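Local coordinates for okadaic acid binding protein 2-alpha (Halichondria okadai, PDB 4WRI) that binds the polyether toxin okadaic acid in a largely helical pocket and is implicated in the toxin's accumulation in the sponge, at residues A[18-23]-A[171-176]; A[147-152]-A[158-163]. All coordinates share one frame; numbering follows the deposited sequence.

Interaction 1. Residues A[18-23]-A[171-176]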
# COMPACT_ATOMS: atom_id res chain seq x y z
N ARG A 18 -6.11 -8.99 0.35
CA ARG A 18 -5.29 -9.96 1.07
C ARG A 18 -3.81 -9.71 0.78
O ARG A 18 -2.95 -9.96 1.63
CB ARG A 18 -5.66 -11.40 0.71
CG ARG A 18 -7.06 -11.80 1.19
CD ARG A 18 -7.24 -13.32 1.09
NE ARG A 18 -7.34 -13.79 -0.29
CZ ARG A 18 -8.44 -13.75 -1.04
NH1 ARG A 18 -9.57 -13.22 -0.58
NH2 ARG A 18 -8.39 -14.25 -2.28
N THR A 19 -3.51 -9.23 -0.42
CA THR A 19 -2.13 -8.95 -0.80
C THR A 19 -1.59 -7.74 -0.02
O THR A 19 -0.42 -7.68 0.32
CB THR A 19 -2.02 -8.75 -2.33
OG1 THR A 19 -2.46 -9.96 -2.98
CG2 THR A 19 -0.60 -8.42 -2.78
N VAL A 20 -2.45 -6.77 0.26
CA VAL A 20 -2.08 -5.66 1.13
C VAL A 20 -1.81 -6.14 2.55
O VAL A 20 -0.84 -5.73 3.18
CB VAL A 20 -3.22 -4.63 1.19
CG1 VAL A 20 -2.89 -3.52 2.19
CG2 VAL A 20 -3.49 -4.04 -0.19
N PHE A 21 -2.67 -7.01 3.07
CA PHE A 21 -2.64 -7.40 4.48
C PHE A 21 -1.49 -8.37 4.78
O PHE A 21 -0.92 -8.33 5.89
CB PHE A 21 -3.98 -8.03 4.86
CG PHE A 21 -4.14 -8.30 6.33
CD1 PHE A 21 -4.64 -7.32 7.19
CD2 PHE A 21 -3.81 -9.54 6.87
CE1 PHE A 21 -4.83 -7.58 8.55
CE2 PHE A 21 -4.01 -9.81 8.25
CZ PHE A 21 -4.51 -8.83 9.08
N ARG A 22 -1.18 -9.24 3.82
CA ARG A 22 -0.23 -10.33 4.08
C ARG A 22 1.12 -9.90 4.69
O ARG A 22 1.52 -10.50 5.68
CB ARG A 22 -0.05 -11.23 2.83
CG ARG A 22 0.89 -12.44 3.06
CD ARG A 22 0.33 -13.46 4.05
NE ARG A 22 -1.12 -13.68 3.89
CZ ARG A 22 -1.69 -14.45 2.97
NH1 ARG A 22 -0.95 -15.12 2.09
NH2 ARG A 22 -3.02 -14.54 2.92
N PRO A 23 1.77 -8.87 4.13
CA PRO A 23 3.07 -8.50 4.73
C PRO A 23 2.92 -8.03 6.18
O PRO A 23 3.83 -8.27 7.00
CB PRO A 23 3.57 -7.38 3.82
CG PRO A 23 2.84 -7.57 2.52
CD PRO A 23 1.49 -8.12 2.89
N PHE A 171 -5.95 2.40 -9.13
CA PHE A 171 -6.49 1.23 -9.84
C PHE A 171 -6.43 -0.00 -8.95
O PHE A 171 -7.41 -0.75 -8.80
CB PHE A 171 -5.71 0.98 -11.13
CG PHE A 171 -6.08 -0.31 -11.83
CD1 PHE A 171 -5.53 -1.52 -11.44
CD2 PHE A 171 -6.99 -0.30 -12.89
CE1 PHE A 171 -5.86 -2.71 -12.09
CE2 PHE A 171 -7.32 -1.49 -13.54
CZ PHE A 171 -6.77 -2.68 -13.13
N PHE A 172 -5.28 -0.25 -8.35
CA PHE A 172 -5.10 -1.42 -7.51
C PHE A 172 -6.14 -1.45 -6.37
O PHE A 172 -6.74 -2.49 -6.10
CB PHE A 172 -3.67 -1.46 -6.95
CG PHE A 172 -3.47 -2.57 -5.98
CD1 PHE A 172 -3.09 -3.82 -6.41
CD2 PHE A 172 -3.71 -2.37 -4.62
CE1 PHE A 172 -2.94 -4.87 -5.51
CE2 PHE A 172 -3.57 -3.41 -3.73
CZ PHE A 172 -3.19 -4.66 -4.17
N PHE A 173 -6.33 -0.32 -5.70
CA PHE A 173 -7.21 -0.29 -4.54
C PHE A 173 -8.70 -0.28 -4.87
O PHE A 173 -9.51 -0.56 -4.01
CB PHE A 173 -6.87 0.87 -3.59
CG PHE A 173 -5.83 0.52 -2.56
CD1 PHE A 173 -6.18 -0.16 -1.40
CD2 PHE A 173 -4.50 0.86 -2.76
CE1 PHE A 173 -5.21 -0.50 -0.45
CE2 PHE A 173 -3.53 0.51 -1.82
CZ PHE A 173 -3.89 -0.17 -0.67
N THR A 174 -9.06 0.01 -6.12
CA THR A 174 -10.48 0.18 -6.45
C THR A 174 -11.02 -0.68 -7.59
O THR A 174 -12.20 -1.01 -7.57
CB THR A 174 -10.82 1.64 -6.77
OG1 THR A 174 -10.13 2.05 -7.95
CG2 THR A 174 -10.46 2.57 -5.59
N ASP A 175 -10.20 -1.03 -8.58
CA ASP A 175 -10.73 -1.78 -9.72
C ASP A 175 -11.28 -3.15 -9.31
O ASP A 175 -10.72 -3.82 -8.45
CB ASP A 175 -9.66 -1.91 -10.82
CG ASP A 175 -10.19 -2.65 -12.03
OD1 ASP A 175 -10.86 -1.97 -12.85
OD2 ASP A 175 -10.00 -3.87 -12.13
N GLN A 176 -12.37 -3.57 -9.94
CA GLN A 176 -13.02 -4.82 -9.57
C GLN A 176 -12.74 -5.98 -10.50
O GLN A 176 -12.56 -7.10 -10.05
CB GLN A 176 -14.54 -4.62 -9.50
CG GLN A 176 -14.96 -3.65 -8.43
CD GLN A 176 -14.54 -4.12 -7.05
OE1 GLN A 176 -15.03 -5.12 -6.54
NE2 GLN A 176 -13.60 -3.41 -6.44
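Val20 presents one methyl group to two consecutive phenylalanines, and this methyl carries the contact. Its CG2 lies 3.6 Å from CE2 of Phe172, meeting that ring at its edge, in the ring plane, and is 3.9 Å from CZ of Phe173, which it approaches obliquely. A chi1 of 175° puts CG1 anti to the backbone N, and CG2, anti to the carbonyl carbon and beside the backbone N, is the branch facing the rings. The phenylalanines also pack against each other: CD2 of Phe172 sits 3.8 Å above the plane of the Phe173 ring, displaced toward its rim. Val20 and Phe173 run across one another at about a right angle. At the nearest pair, Val20 and Phe173, the CA atoms are 9.3 Å apart, a gap bridged by the side chains alone. Met17, three residues before Val20 on helix 11-27, touches both rings, while Val186 and Arg187 border Phe172 and Tyr89 of helix 86-96 borders Val20. Polar bonds tie the end of helix 169-174 to helix 11-27: Lys16 NZ bonds to the carbonyls of Phe172 and Asp175, and Trp13 NE1 to that of Phe173. Just beyond, the Gln176 amide folds back on the helix end, NE2 giving a nearly straight bond of 3.0 Å to Thr174 O, from above that carbonyl plane. Phe173 also touches okadaic acid, which makes this apolar junction of an early and a late helix part of the wall of the toxin pocket.

Interaction 2. Residues A[147-152]-A[158-163]; sequences GIFEAM and GRITFE. With OKA (okadaic acid), chain B.
The methyl end of Met152 is shared between protein and toxin: CE is 3.7 Å from C36 of okadaic acid and 4.0 Å from CD1 of Ile160. A bend at the last torsion (chi3 -67°) brings CE round to this place after an otherwise extended middle bond. Nearer the backbone, Met152 CB lies 3.9 Å from Ile160 CD1, and the two side chains cross at about a right angle. Ile160 CD1 rests against both Met152 CB and the carbonyl of Phe149, coming within 4.0 Å of Phe149 O, while its CG1 reaches the Phe149 ring more loosely, at the edge and near the ring plane. That ring carries CG2 of Ile148 3.7 Å above its plane, toward the rim, and its CE1 approaches C35 of the ligand obliquely at 3.9 Å. Ile148 CD1 adds a longer contact to C36 and C37. All these ligand carbons belong to the terminal six-membered ether ring of okadaic acid, and the contacts made to it here are apolar; the toxin molecule is also hydrogen-bonded to Arg46 NE, Ser110 OG and Arg187 NH1. The succession of helix, loop, short paired strand and helix resembles an EF-hand, though no metal is bound here. The loop is closed by Asp153 OD2, bonded to Gly158 N, and Thr161 and Asp164 form a capping box at the start of the next helix: Thr161 N bonds to Asp164 OD2, and Thr161 OG1 caps a backbone N further into the helix. Helix 148-152 leads in, strand 160-161 pairs antiparallel with strand 124-125 through backbone bonds of Ile160 with Ile125, helix 162-165 leads out, and the Phe162 ring turns toward Trp114 of helix 109-117.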
# COMPACT_ATOMS: atom_id res chain seq x y z
N GLY A 147 5.33 -5.77 -16.14
CA GLY A 147 4.93 -4.78 -17.12
C GLY A 147 4.55 -3.43 -16.53
O GLY A 147 4.20 -2.51 -17.26
N ILE A 148 4.59 -3.31 -15.21
CA ILE A 148 4.05 -2.10 -14.61
C ILE A 148 4.82 -0.82 -15.00
O ILE A 148 4.21 0.24 -15.15
CB ILE A 148 3.89 -2.25 -13.09
CG1 ILE A 148 2.97 -1.15 -12.55
CG2 ILE A 148 5.24 -2.29 -12.40
CD1 ILE A 148 2.55 -1.35 -11.10
N PHE A 149 6.12 -0.92 -15.24
CA PHE A 149 6.87 0.27 -15.61
C PHE A 149 6.57 0.74 -17.03
O PHE A 149 6.54 1.94 -17.29
CB PHE A 149 8.36 0.06 -15.33
CG PHE A 149 8.61 -0.20 -13.89
CD1 PHE A 149 8.59 0.85 -12.99
CD2 PHE A 149 8.74 -1.49 -13.41
CE1 PHE A 149 8.74 0.62 -11.64
CE2 PHE A 149 8.91 -1.73 -12.06
CZ PHE A 149 8.91 -0.67 -11.16
N GLU A 150 6.27 -0.20 -17.91
CA GLU A 150 5.84 0.14 -19.27
C GLU A 150 4.44 0.73 -19.24
O GLU A 150 4.13 1.66 -19.97
CB GLU A 150 5.86 -1.10 -20.16
CG GLU A 150 7.18 -1.88 -20.14
CD GLU A 150 8.36 -1.03 -20.55
OE1 GLU A 150 8.37 -0.55 -21.70
OE2 GLU A 150 9.29 -0.85 -19.73
N ALA A 151 3.57 0.19 -18.39
CA ALA A 151 2.19 0.66 -18.34
C ALA A 151 2.09 2.07 -17.74
O ALA A 151 1.22 2.86 -18.12
CB ALA A 151 1.33 -0.34 -17.58
N MET A 152 2.97 2.37 -16.79
CA MET A 152 3.02 3.71 -16.22
C MET A 152 3.62 4.72 -17.19
O MET A 152 3.05 5.79 -17.40
CB MET A 152 3.81 3.72 -14.91
CG MET A 152 3.07 3.08 -13.76
SD MET A 152 3.95 3.39 -12.21
CE MET A 152 5.41 2.40 -12.52
N GLY A 158 11.13 7.51 -20.04
CA GLY A 158 12.14 7.08 -19.10
C GLY A 158 11.96 7.66 -17.71
O GLY A 158 12.79 7.50 -16.83
N ARG A 159 10.84 8.36 -17.54
CA ARG A 159 10.51 8.94 -16.25
C ARG A 159 9.30 8.23 -15.68
O ARG A 159 8.43 7.76 -16.42
CB ARG A 159 10.17 10.43 -16.40
CG ARG A 159 11.29 11.33 -16.88
CD ARG A 159 10.80 12.78 -17.04
NE ARG A 159 9.66 12.89 -17.97
CZ ARG A 159 9.73 13.37 -19.21
NH1 ARG A 159 10.89 13.79 -19.70
NH2 ARG A 159 8.65 13.42 -19.97
N ILE A 160 9.25 8.17 -14.35
CA ILE A 160 8.04 7.75 -13.66
C ILE A 160 7.67 8.89 -12.73
O ILE A 160 8.46 9.30 -11.87
CB ILE A 160 8.27 6.47 -12.83
CG1 ILE A 160 8.64 5.29 -13.74
CG2 ILE A 160 7.03 6.14 -11.99
CD1 ILE A 160 7.56 4.91 -14.75
N THR A 161 6.46 9.42 -12.91
CA THR A 161 6.05 10.56 -12.11
C THR A 161 5.29 10.12 -10.85
O THR A 161 4.80 8.99 -10.75
CB THR A 161 5.16 11.53 -12.89
OG1 THR A 161 3.88 10.91 -13.13
CG2 THR A 161 5.79 11.89 -14.23
N PHE A 162 5.19 11.03 -9.89
CA PHE A 162 4.39 10.78 -8.71
C PHE A 162 2.97 10.42 -9.13
O PHE A 162 2.40 9.44 -8.64
CB PHE A 162 4.40 12.02 -7.80
CG PHE A 162 3.53 11.90 -6.59
CD1 PHE A 162 3.71 10.86 -5.69
CD2 PHE A 162 2.57 12.84 -6.33
CE1 PHE A 162 2.91 10.76 -4.57
CE2 PHE A 162 1.77 12.75 -5.20
CZ PHE A 162 1.95 11.72 -4.33
N GLU A 163 2.41 11.16 -10.08
CA GLU A 163 1.05 10.89 -10.56
C GLU A 163 0.89 9.54 -11.25
O GLU A 163 -0.16 8.91 -11.13
CB GLU A 163 0.57 12.02 -11.48
CG GLU A 163 0.32 13.35 -10.77
CD GLU A 163 1.60 14.11 -10.45
OE1 GLU A 163 2.67 13.80 -11.03
OE2 GLU A 163 1.54 15.03 -9.60
C1 OKA B . 5.09 0.94 3.77
C2 OKA B . 6.20 2.01 3.79
C3 OKA B . 5.65 3.34 3.26
C4 OKA B . 4.44 3.87 4.05
C5 OKA B . 3.91 5.13 3.36
C6 OKA B . 2.85 5.80 4.23
C7 OKA B . 3.39 6.03 5.66
C8 OKA B . 3.88 4.70 6.22
C9 OKA B . 4.56 4.91 7.54
C10 OKA B . 4.28 4.10 8.58
C11 OKA B . 3.27 3.00 8.52
C12 OKA B . 2.96 2.70 7.02
C13 OKA B . 1.66 1.88 6.90
C14 OKA B . 1.42 1.55 5.41
C15 OKA B . 0.35 2.06 4.80
C16 OKA B . 0.18 1.74 3.34
C17 OKA B . -1.21 1.18 2.92
C18 OKA B . -1.51 1.88 1.58
C19 OKA B . -0.30 2.85 1.39
C20 OKA B . -0.67 4.10 0.70
C21 OKA B . 0.61 4.96 0.53
C22 OKA B . 1.63 4.12 -0.23
C23 OKA B . 1.89 2.82 0.54
C24 OKA B . 2.89 1.93 -0.27
C25 OKA B . 4.09 2.82 -0.51
C26 OKA B . 3.84 4.17 -1.08
C27 OKA B . 3.49 4.09 -2.58
C28 OKA B . 4.74 3.62 -3.35
C29 OKA B . 4.61 3.68 -4.88
C30 OKA B . 5.92 3.05 -5.45
C31 OKA B . 7.19 3.82 -5.20
C32 OKA B . 8.38 3.20 -5.94
C33 OKA B . 8.08 2.82 -7.39
C34 OKA B . 6.69 2.16 -7.46
C35 OKA B . 6.30 2.08 -8.98
C36 OKA B . 5.07 1.18 -9.09
C37 OKA B . 5.40 -0.15 -8.48
C38 OKA B . 5.82 -0.03 -7.03
C39 OKA B . 7.06 5.30 -5.54
C40 OKA B . 3.42 2.81 -5.32
C41 OKA B . 5.32 2.45 -0.24
C42 OKA B . 1.79 0.56 7.63
C43 OKA B . 5.04 4.38 9.85
C44 OKA B . 7.39 1.55 2.96
O1 OKA B . 4.54 0.78 2.68
O2 OKA B . 4.81 0.33 4.80
O3 OKA B . 6.64 2.20 5.13
O4 OKA B . 4.88 4.17 5.38
O5 OKA B . 2.33 6.60 6.47
O6 OKA B . 2.75 3.84 6.32
O7 OKA B . 0.23 2.98 2.69
O8 OKA B . 0.68 2.09 0.64
O9 OKA B . 2.82 4.89 -0.36
O10 OKA B . 3.16 0.78 0.43
O11 OKA B . 3.13 5.40 -3.01
O12 OKA B . 5.69 2.89 -6.88
O13 OKA B . 6.96 0.89 -6.92

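How the interactions relate
Interaction 2 is nested along the chain inside the loop closed by interaction 1, and helix 162-165 of the one is followed directly by helix 169-174 of the other. Their centres stand 19 Å apart and their nearest atoms about 7 Å, so they do not touch. Okadaic acid relates them: the side chain of Phe173 in interaction 1 is about 4 Å from the toxin, meeting its middle near C18, while Phe149 and Met152 in interaction 2 touch its terminal ether ring. The centre of interaction 1 lies about 8 Å from the centre of the chain, and the centre of interaction 2 about 17 Å from it.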